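Afamin (Homo sapiens, PDB 5OKL) carries hydrophobic molecules in body fluids, binds vitamin E and keeps lipidated Wnt proteins soluble and active in 1:1 complexes. Local coordinates at residues I217-L222 with K232-L237; Q354-L359 with D378-T383. All blocks are in the same frame, centred on the assembly; numbering follows the deposited sequence.

Contact 1: residues I217-L222 with K232-L237; sequences IYIAIL and KELISL
Ile219 and Leu234 mark the nearest backbone approach between segments 217-222 and 232-237, their CA atoms 7.3 Å apart, where two helical axes pass at 10.0 Å with their N-to-C directions at 127°. The interface is wholly aliphatic and modest, burying 237 Å² in sum over both sides. Leu234 stands at its middle and divides its two methyls between two partners. Its CD1 lies 3.7 Å from Leu222 CB, while CD2 meets Ile219 CG2 at 4.0 Å, the side chains of Ile219 and Leu234 crossing at about a right angle. The first torsion of Leu234 explains this reach: CG is anti to the backbone N (chi1 173°), which carries the fork between Ile219 and Leu222, about one turn apart on helix 211-225. Both segments belong to albumin domain 2, on helices 211-225 and 231-250, which follow one another as a helical hairpin with a short connection; both fall within the region that forms the binding pocket for hydrophobic ligands. Toward the C-terminal end of each segment, Leu222 extends CD1 to within 3.9 Å of Leu237 CG, and Leu237 CD2 is almost as near. On the other flank the terminal methyls of the isoleucines meet, Ile219 CD1 lying 4.2 Å from Ile235 CD1. Although the CB of Ile235 points away from helix 211-225, CG1 beside the backbone N and a second bend at chi2 of -59° bring CD1 back to this methyl. Beyond the pair, helix 326-339 closes over Ile219 and Leu234 through Ala331, Thr334 and Phe335, whereas Leu237 packs on Val263, His266 and Ile267 of helix 253-269.

Contact 2: residues Q354-L359 with D378-T383; sequences QIYKDL and DKFNET. With NAG (2-acetamido-2-deoxy-beta-D-glucopyranose), chain C.
Ile355 carries much of this contact, using both of its branches against helix 376-417. With CG1 beside the backbone N (chi1 -71°) and chi2 extended, its CD1 runs out to meet Thr383 tip to tip. The separation from Ile355 CD1 to Thr383 CG2 is 3.5 Å, tighter than usual for two methyl carbons. The other branch, CG2, points to the preceding turn, where it lies 4.1 Å from Lys379 CB and comes to the edge of the Phe380 ring, near its plane. Phe380 itself starts off to one side, but its ring swings round to helix 346-363, so that CZ stands 3.8 Å from Tyr356 CB. Tyr356 CD1 lies at the Phe380 edge, in the plane of that ring, and the two side chains pass at a slant. Farther along, the Lys379 chain brings CE and NZ alongside Leu359, NZ 4.1 Å from Leu359 CD1, a loose contact at the exposed border of the interface. Thr383 OG1 has a polar partner in Glu348 OE2, a hydrogen bond back to helix 346-363. On the side of its helix turned from segment 354-359, Asn381 ND2 is joined covalently to NAG C1, the first sugar of the N-linked glycan. The helices run at 145° with axes 10.4 Å apart, and together the segments bury 294 Å². The Tyr356 hydroxyl is hydrogen-bonded to Phe312 O, outside these helices. Helix 326-339 packs against both members of this antiparallel pair: Phe333 stacks on Tyr356, and Tyr337 meets Phe380 with ring planes at about 85°, joining three helices of albumin domain 2.

Overall arrangement
Contact 1 closes before contact 2 opens along the chain, and all four segments fall within the Albumin 2 range. Their centres are 21 Å apart and their nearest atoms about 10 Å, so they do not touch directly. Helix 326-339 links them by packing on both, while helix 346-363, which supplies segment 354-359, also reaches helix 211-225 of contact 1 through Leu349, Leu350 and Ile346. Contact 1 lies in the region that forms the pocket for hydrophobic ligands, whereas contact 2 joins that helical assembly to the start of the long helix 376-417, which continues into the Albumin 3 range and bears a glycan near its beginning.

Contact 1: residues I217-L222 with K232-L237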
ATOM      1  N   ILE A 217      -2.271  14.823   2.570  1.00 36.86           N
ATOM      2  CA  ILE A 217      -1.262  13.944   1.999  1.00 37.03           C
ATOM      3  C   ILE A 217      -0.798  14.486   0.664  1.00 36.05           C
ATOM      4  O   ILE A 217       0.422  14.534   0.390  1.00 35.72           O
ATOM      5  CB  ILE A 217      -1.768  12.481   1.814  1.00 35.42           C
ATOM      6  CG1 ILE A 217      -1.893  11.802   3.173  1.00 38.26           C
ATOM      7  CG2 ILE A 217      -0.821  11.665   0.935  1.00 34.45           C
ATOM      8  CD1 ILE A 217      -2.681  10.511   3.141  1.00 39.76           C
ATOM      9  N   TYR A 218      -1.738  14.892  -0.179  1.00 35.31           N
ATOM     10  CA  TYR A 218      -1.313  15.356  -1.507  1.00 42.72           C
ATOM     11  C   TYR A 218      -0.732  16.772  -1.553  1.00 36.87           C
ATOM     12  O   TYR A 218       0.151  17.024  -2.359  1.00 37.74           O
ATOM     13  CB  TYR A 218      -2.346  15.047  -2.593  1.00 43.06           C
ATOM     14  CG  TYR A 218      -2.049  13.677  -3.129  1.00 45.91           C
ATOM     15  CD1 TYR A 218      -1.073  13.489  -4.108  1.00 46.38           C
ATOM     16  CD2 TYR A 218      -2.690  12.553  -2.608  1.00 48.35           C
ATOM     17  CE1 TYR A 218      -0.767  12.216  -4.577  1.00 48.40           C
ATOM     18  CE2 TYR A 218      -2.382  11.284  -3.052  1.00 50.65           C
ATOM     19  CZ  TYR A 218      -1.422  11.111  -4.033  1.00 51.82           C
ATOM     20  OH  TYR A 218      -1.131   9.824  -4.466  1.00 52.26           O
ATOM     21  N   ILE A 219      -1.130  17.638  -0.627  1.00 36.84           N
ATOM     22  CA  ILE A 219      -0.442  18.926  -0.447  1.00 36.76           C
ATOM     23  C   ILE A 219       1.037  18.671  -0.126  1.00 41.92           C
ATOM     24  O   ILE A 219       1.921  19.244  -0.775  1.00 45.43           O
ATOM     25  CB  ILE A 219      -1.104  19.819   0.629  1.00 35.97           C
ATOM     26  CG1 ILE A 219      -2.525  20.237   0.194  1.00 38.55           C
ATOM     27  CG2 ILE A 219      -0.308  21.111   0.829  1.00 35.66           C
ATOM     28  CD1 ILE A 219      -3.382  20.799   1.293  1.00 39.17           C
ATOM     29  N   ALA A 220       1.303  17.779   0.832  1.00 43.00           N
ATOM     30  CA  ALA A 220       2.690  17.433   1.201  1.00 41.23           C
ATOM     31  C   ALA A 220       3.482  16.821   0.025  1.00 39.79           C
ATOM     32  O   ALA A 220       4.558  17.309  -0.311  1.00 42.93           O
ATOM     33  CB  ALA A 220       2.700  16.504   2.402  1.00 44.06           C
ATOM     34  N   ILE A 221       2.927  15.796  -0.612  1.00 37.42           N
ATOM     35  CA  ILE A 221       3.577  15.112  -1.736  1.00 37.36           C
ATOM     36  C   ILE A 221       3.878  16.037  -2.898  1.00 39.06           C
ATOM     37  O   ILE A 221       5.011  16.113  -3.340  1.00 39.29           O
ATOM     38  CB  ILE A 221       2.733  13.912  -2.256  1.00 38.91           C
ATOM     39  CG1 ILE A 221       2.744  12.752  -1.242  1.00 40.54           C
ATOM     40  CG2 ILE A 221       3.252  13.420  -3.613  1.00 40.89           C
ATOM     41  CD1 ILE A 221       1.786  11.605  -1.543  1.00 36.72           C
ATOM     42  N   LEU A 222       2.859  16.742  -3.396  1.00 40.72           N
ATOM     43  CA  LEU A 222       3.029  17.560  -4.596  1.00 41.09           C
ATOM     44  C   LEU A 222       3.903  18.787  -4.326  1.00 40.55           C
ATOM     45  O   LEU A 222       4.699  19.178  -5.191  1.00 39.08           O
ATOM     46  CB  LEU A 222       1.665  17.972  -5.153  1.00 44.93           C
ATOM     47  CG  LEU A 222       0.793  16.792  -5.599  1.00 51.35           C
ATOM     48  CD1 LEU A 222      -0.615  17.270  -5.942  1.00 56.51           C
ATOM     49  CD2 LEU A 222       1.435  16.033  -6.765  1.00 54.10           C
ATOM     50  N   LYS A 232      -1.915  28.566  -5.387  0.52 46.42           N
ATOM     51  CA  LYS A 232      -3.238  28.473  -5.985  0.52 48.09           C
ATOM     52  C   LYS A 232      -3.345  27.311  -7.006  0.52 47.90           C
ATOM     53  O   LYS A 232      -4.339  26.575  -7.013  0.52 43.81           O
ATOM     54  CB  LYS A 232      -3.635  29.832  -6.590  0.52 50.23           C
ATOM     55  CG  LYS A 232      -5.016  29.907  -7.260  0.52 54.78           C
ATOM     56  CD  LYS A 232      -6.170  29.186  -6.531  0.52 55.58           C
ATOM     57  CE  LYS A 232      -6.927  28.162  -7.389  0.52 54.62           C
ATOM     58  NZ  LYS A 232      -7.173  26.882  -6.652  0.52 47.32           N
ATOM     59  N   GLU A 233      -2.320  27.144  -7.842  1.00 44.68           N
ATOM     60  CA  GLU A 233      -2.258  26.041  -8.801  1.00 44.72           C
ATOM     61  C   GLU A 233      -2.096  24.677  -8.087  1.00 43.76           C
ATOM     62  O   GLU A 233      -2.674  23.694  -8.514  1.00 42.66           O
ATOM     63  CB  GLU A 233      -1.103  26.269  -9.788  1.00 48.52           C
ATOM     64  CG  GLU A 233      -0.901  25.161 -10.816  1.00 56.79           C
ATOM     65  CD  GLU A 233      -2.158  24.851 -11.626  1.00 69.69           C
ATOM     66  OE1 GLU A 233      -2.857  25.798 -12.046  1.00 77.09           O
ATOM     67  OE2 GLU A 233      -2.450  23.651 -11.830  1.00 80.41           O
ATOM     68  N   LEU A 234      -1.312  24.649  -7.011  1.00 42.41           N
ATOM     69  CA  LEU A 234      -1.172  23.472  -6.170  1.00 44.25           C
ATOM     70  C   LEU A 234      -2.528  22.994  -5.629  1.00 45.08           C
ATOM     71  O   LEU A 234      -2.865  21.810  -5.747  1.00 36.82           O
ATOM     72  CB  LEU A 234      -0.229  23.738  -4.993  1.00 42.85           C
ATOM     73  CG  LEU A 234      -0.189  22.574  -3.993  1.00 45.71           C
ATOM     74  CD1 LEU A 234       0.793  21.520  -4.462  1.00 45.43           C
ATOM     75  CD2 LEU A 234       0.112  23.067  -2.600  1.00 48.08           C
ATOM     76  N   ILE A 235      -3.283  23.914  -5.033  1.00 45.17           N
ATOM     77  CA  ILE A 235      -4.572  23.570  -4.445  1.00 44.80           C
ATOM     78  C   ILE A 235      -5.542  23.058  -5.513  1.00 44.27           C
ATOM     79  O   ILE A 235      -6.281  22.103  -5.280  1.00 48.85           O
ATOM     80  CB  ILE A 235      -5.156  24.742  -3.618  1.00 43.77           C
ATOM     81  CG1 ILE A 235      -4.289  25.020  -2.379  1.00 44.74           C
ATOM     82  CG2 ILE A 235      -6.611  24.494  -3.217  1.00 45.00           C
ATOM     83  CD1 ILE A 235      -4.122  23.875  -1.409  1.00 44.75           C
ATOM     84  N   SER A 236      -5.511  23.671  -6.683  1.00 43.89           N
ATOM     85  CA  SER A 236      -6.284  23.197  -7.834  1.00 46.76           C
ATOM     86  C   SER A 236      -5.931  21.740  -8.207  1.00 45.25           C
ATOM     87  O   SER A 236      -6.807  20.905  -8.404  1.00 45.64           O
ATOM     88  CB  SER A 236      -6.059  24.141  -9.024  1.00 45.90           C
ATOM     89  OG  SER A 236      -6.669  23.667 -10.198  1.00 52.92           O
ATOM     90  N   LEU A 237      -4.638  21.465  -8.303  1.00 48.47           N
ATOM     91  CA  LEU A 237      -4.130  20.142  -8.638  1.00 49.12           C
ATOM     92  C   LEU A 237      -4.466  19.108  -7.555  1.00 42.36           C
ATOM     93  O   LEU A 237      -4.800  17.976  -7.861  1.00 46.86           O
ATOM     94  CB  LEU A 237      -2.619  20.227  -8.873  1.00 57.33           C
ATOM     95  CG  LEU A 237      -1.843  18.959  -9.225  1.00 63.21           C
ATOM     96  CD1 LEU A 237      -2.403  18.303 -10.493  1.00 67.21           C
ATOM     97  CD2 LEU A 237      -0.366  19.340  -9.376  1.00 64.06           C
TER

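Contact 2: residues Q354-L359 with D378-T383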
ATOM      1  N   GLN A 354       0.310  18.628  12.285  1.00 42.01           N
ATOM      2  CA  GLN A 354      -0.511  18.392  13.465  1.00 42.26           C
ATOM      3  C   GLN A 354       0.052  19.026  14.733  1.00 44.81           C
ATOM      4  O   GLN A 354      -0.712  19.560  15.552  1.00 47.62           O
ATOM      5  CB  GLN A 354      -0.718  16.882  13.646  1.00 44.50           C
ATOM      6  CG  GLN A 354      -1.790  16.482  14.645  1.00 53.80           C
ATOM      7  CD  GLN A 354      -3.122  17.154  14.395  1.00 61.49           C
ATOM      8  OE1 GLN A 354      -3.563  17.265  13.250  1.00 77.05           O
ATOM      9  NE2 GLN A 354      -3.766  17.627  15.466  1.00 64.12           N
ATOM     10  N   ILE A 355       1.380  18.955  14.908  1.00 44.06           N
ATOM     11  CA  ILE A 355       2.067  19.630  16.010  1.00 45.24           C
ATOM     12  C   ILE A 355       1.844  21.163  15.927  1.00 45.46           C
ATOM     13  O   ILE A 355       1.580  21.821  16.939  1.00 45.88           O
ATOM     14  CB  ILE A 355       3.580  19.297  16.005  1.00 51.31           C
ATOM     15  CG1 ILE A 355       3.819  17.840  16.420  1.00 51.08           C
ATOM     16  CG2 ILE A 355       4.359  20.208  16.946  1.00 48.72           C
ATOM     17  CD1 ILE A 355       5.143  17.289  15.919  1.00 51.62           C
ATOM     18  N   TYR A 356       1.919  21.719  14.726  1.00 42.85           N
ATOM     19  CA  TYR A 356       1.722  23.162  14.552  1.00 42.90           C
ATOM     20  C   TYR A 356       0.267  23.533  14.854  1.00 45.05           C
ATOM     21  O   TYR A 356      -0.001  24.492  15.581  1.00 45.38           O
ATOM     22  CB  TYR A 356       2.141  23.601  13.158  1.00 42.88           C
ATOM     23  CG  TYR A 356       1.998  25.076  12.893  1.00 46.14           C
ATOM     24  CD1 TYR A 356       2.583  26.020  13.742  1.00 49.53           C
ATOM     25  CD2 TYR A 356       1.282  25.537  11.794  1.00 47.52           C
ATOM     26  CE1 TYR A 356       2.445  27.377  13.502  1.00 50.23           C
ATOM     27  CE2 TYR A 356       1.153  26.887  11.543  1.00 47.76           C
ATOM     28  CZ  TYR A 356       1.738  27.803  12.396  1.00 46.91           C
ATOM     29  OH  TYR A 356       1.603  29.138  12.142  1.00 46.74           O
ATOM     30  N   LYS A 357      -0.657  22.722  14.351  1.00 42.65           N
ATOM     31  CA  LYS A 357      -2.066  22.890  14.621  1.00 43.97           C
ATOM     32  C   LYS A 357      -2.395  22.864  16.110  1.00 49.73           C
ATOM     33  O   LYS A 357      -3.113  23.748  16.594  1.00 53.06           O
ATOM     34  CB  LYS A 357      -2.885  21.828  13.873  1.00 44.03           C
ATOM     35  CG  LYS A 357      -4.385  21.960  14.070  1.00 48.63           C
ATOM     36  CD  LYS A 357      -5.164  21.011  13.184  1.00 55.05           C
ATOM     37  CE  LYS A 357      -6.638  21.038  13.580  1.00 63.37           C
ATOM     38  NZ  LYS A 357      -7.531  20.347  12.618  1.00 65.11           N
ATOM     39  N   ASP A 358      -1.890  21.851  16.817  1.00 52.06           N
ATOM     40  CA  ASP A 358      -2.114  21.702  18.265  1.00 56.18           C
ATOM     41  C   ASP A 358      -1.444  22.803  19.077  1.00 51.82           C
ATOM     42  O   ASP A 358      -2.000  23.231  20.092  1.00 55.80           O
ATOM     43  CB  ASP A 358      -1.607  20.339  18.796  1.00 60.66           C
ATOM     44  CG  ASP A 358      -2.374  19.142  18.239  1.00 75.46           C
ATOM     45  OD1 ASP A 358      -3.445  19.310  17.590  1.00 74.92           O
ATOM     46  OD2 ASP A 358      -1.879  18.011  18.464  1.00 88.10           O
ATOM     47  N   LEU A 359      -0.241  23.217  18.679  1.00 48.00           N
ATOM     48  CA  LEU A 359       0.427  24.344  19.333  1.00 54.97           C
ATOM     49  C   LEU A 359      -0.410  25.626  19.244  1.00 55.57           C
ATOM     50  O   LEU A 359      -0.553  26.327  20.236  1.00 52.43           O
ATOM     51  CB  LEU A 359       1.815  24.592  18.744  1.00 59.39           C
ATOM     52  CG  LEU A 359       2.554  25.830  19.258  1.00 62.24           C
ATOM     53  CD1 LEU A 359       2.967  25.649  20.713  1.00 66.26           C
ATOM     54  CD2 LEU A 359       3.780  26.097  18.389  1.00 59.56           C
ATOM     55  N   ASP A 378      11.377  24.860  16.973  1.00 63.33           N
ATOM     56  CA  ASP A 378      12.109  23.989  17.892  1.00 67.01           C
ATOM     57  C   ASP A 378      11.364  22.677  18.138  1.00 63.07           C
ATOM     58  O   ASP A 378      11.986  21.611  18.170  1.00 62.18           O
ATOM     59  CB  ASP A 378      12.423  24.709  19.219  1.00 70.38           C
ATOM     60  CG  ASP A 378      13.446  25.832  19.050  1.00 75.98           C
ATOM     61  OD1 ASP A 378      14.402  25.644  18.268  1.00 74.33           O
ATOM     62  OD2 ASP A 378      13.287  26.908  19.685  1.00 80.71           O
ATOM     63  N   LYS A 379      10.039  22.750  18.309  1.00 61.35           N
ATOM     64  CA  LYS A 379       9.219  21.529  18.357  1.00 63.53           C
ATOM     65  C   LYS A 379       9.361  20.727  17.065  1.00 60.54           C
ATOM     66  O   LYS A 379       9.433  19.513  17.113  1.00 62.31           O
ATOM     67  CB  LYS A 379       7.734  21.820  18.634  1.00 69.74           C
ATOM     68  CG  LYS A 379       7.361  21.777  20.116  1.00 78.72           C
ATOM     69  CD  LYS A 379       6.017  22.438  20.414  1.00 85.77           C
ATOM     70  CE  LYS A 379       5.920  22.903  21.865  1.00 92.38           C
ATOM     71  NZ  LYS A 379       6.575  24.226  22.109  1.00 92.90           N
ATOM     72  N   PHE A 380       9.397  21.404  15.920  1.00 56.34           N
ATOM     73  CA  PHE A 380       9.517  20.702  14.630  1.00 53.31           C
ATOM     74  C   PHE A 380      10.861  19.999  14.541  1.00 52.40           C
ATOM     75  O   PHE A 380      10.917  18.807  14.214  1.00 48.79           O
ATOM     76  CB  PHE A 380       9.383  21.620  13.401  1.00 48.79           C
ATOM     77  CG  PHE A 380       8.133  22.478  13.360  1.00 46.23           C
ATOM     78  CD1 PHE A 380       6.985  22.180  14.094  1.00 43.24           C
ATOM     79  CD2 PHE A 380       8.109  23.600  12.519  1.00 46.15           C
ATOM     80  CE1 PHE A 380       5.857  22.998  14.007  1.00 44.75           C
ATOM     81  CE2 PHE A 380       6.995  24.419  12.431  1.00 45.34           C
ATOM     82  CZ  PHE A 380       5.861  24.120  13.169  1.00 45.91           C
ATOM     83  N   ASN A 381      11.932  20.745  14.813  1.00 54.39           N
ATOM     84  CA  ASN A 381      13.299  20.193  14.799  1.00 55.23           C
ATOM     85  C   ASN A 381      13.481  19.070  15.793  1.00 51.23           C
ATOM     86  O   ASN A 381      14.144  18.091  15.484  1.00 49.86           O
ATOM     87  CB  ASN A 381      14.359  21.286  15.042  1.00 62.16           C
ATOM     88  CG  ASN A 381      14.678  22.079  13.791  1.00 66.22           C
ATOM     89  OD1 ASN A 381      14.004  21.931  12.762  1.00 62.21           O
ATOM     90  ND2 ASN A 381      15.681  22.954  13.882  1.00 65.50           N
ATOM     91  N   GLU A 382      12.887  19.222  16.976  1.00 55.57           N
ATOM     92  CA  GLU A 382      12.891  18.179  18.003  1.00 59.80           C
ATOM     93  C   GLU A 382      12.322  16.844  17.509  1.00 62.53           C
ATOM     94  O   GLU A 382      12.965  15.799  17.695  1.00 52.91           O
ATOM     95  CB  GLU A 382      12.138  18.655  19.258  1.00 68.81           C
ATOM     96  CG  GLU A 382      11.913  17.577  20.327  1.00 76.82           C
ATOM     97  CD  GLU A 382      11.686  18.133  21.728  1.00 86.93           C
ATOM     98  OE1 GLU A 382      11.327  19.328  21.887  1.00 85.18           O
ATOM     99  OE2 GLU A 382      11.880  17.348  22.684  1.00 90.41           O
ATOM    100  N   THR A 383      11.143  16.861  16.878  1.00 57.23           N
ATOM    101  CA  THR A 383      10.517  15.604  16.456  1.00 57.53           C
ATOM    102  C   THR A 383      11.264  14.998  15.261  1.00 50.80           C
ATOM    103  O   THR A 383      11.451  13.788  15.190  1.00 49.63           O
ATOM    104  CB  THR A 383       9.001  15.753  16.124  1.00 65.38           C
ATOM    105  OG1 THR A 383       8.834  16.515  14.922  1.00 65.99           O
ATOM    106  CG2 THR A 383       8.249  16.431  17.272  1.00 66.55           C
TER
HETATM  107  C1  NAG C   1      16.112  23.756  12.760  1.00 71.90           C
HETATM  108  C2  NAG C   1      16.885  25.028  13.163  1.00 78.40           C
HETATM  109  C3  NAG C   1      17.741  25.612  12.030  1.00 76.74           C
HETATM  110  C4  NAG C   1      18.415  24.558  11.161  1.00 83.39           C
HETATM  111  C5  NAG C   1      17.470  23.393  10.850  1.00 83.52           C
HETATM  112  C6  NAG C   1      18.181  22.290  10.049  1.00 86.20           C
HETATM  113  C7  NAG C   1      15.631  26.245  14.884  1.00 84.70           C
HETATM  114  C8  NAG C   1      14.688  27.381  15.172  1.00 80.17           C
HETATM  115  N2  NAG C   1      15.964  26.070  13.605  1.00 81.97           N
HETATM  116  O3  NAG C   1      18.749  26.443  12.613  1.00 84.83           O
HETATM  117  O4  NAG C   1      18.834  25.170   9.930  1.00 86.95           O
HETATM  118  O5  NAG C   1      16.975  22.857  12.067  1.00 73.11           O
HETATM  119  O6  NAG C   1      17.884  20.996  10.600  1.00 96.53           O
HETATM  120  O7  NAG C   1      16.054  25.519  15.774  1.00 90.57           O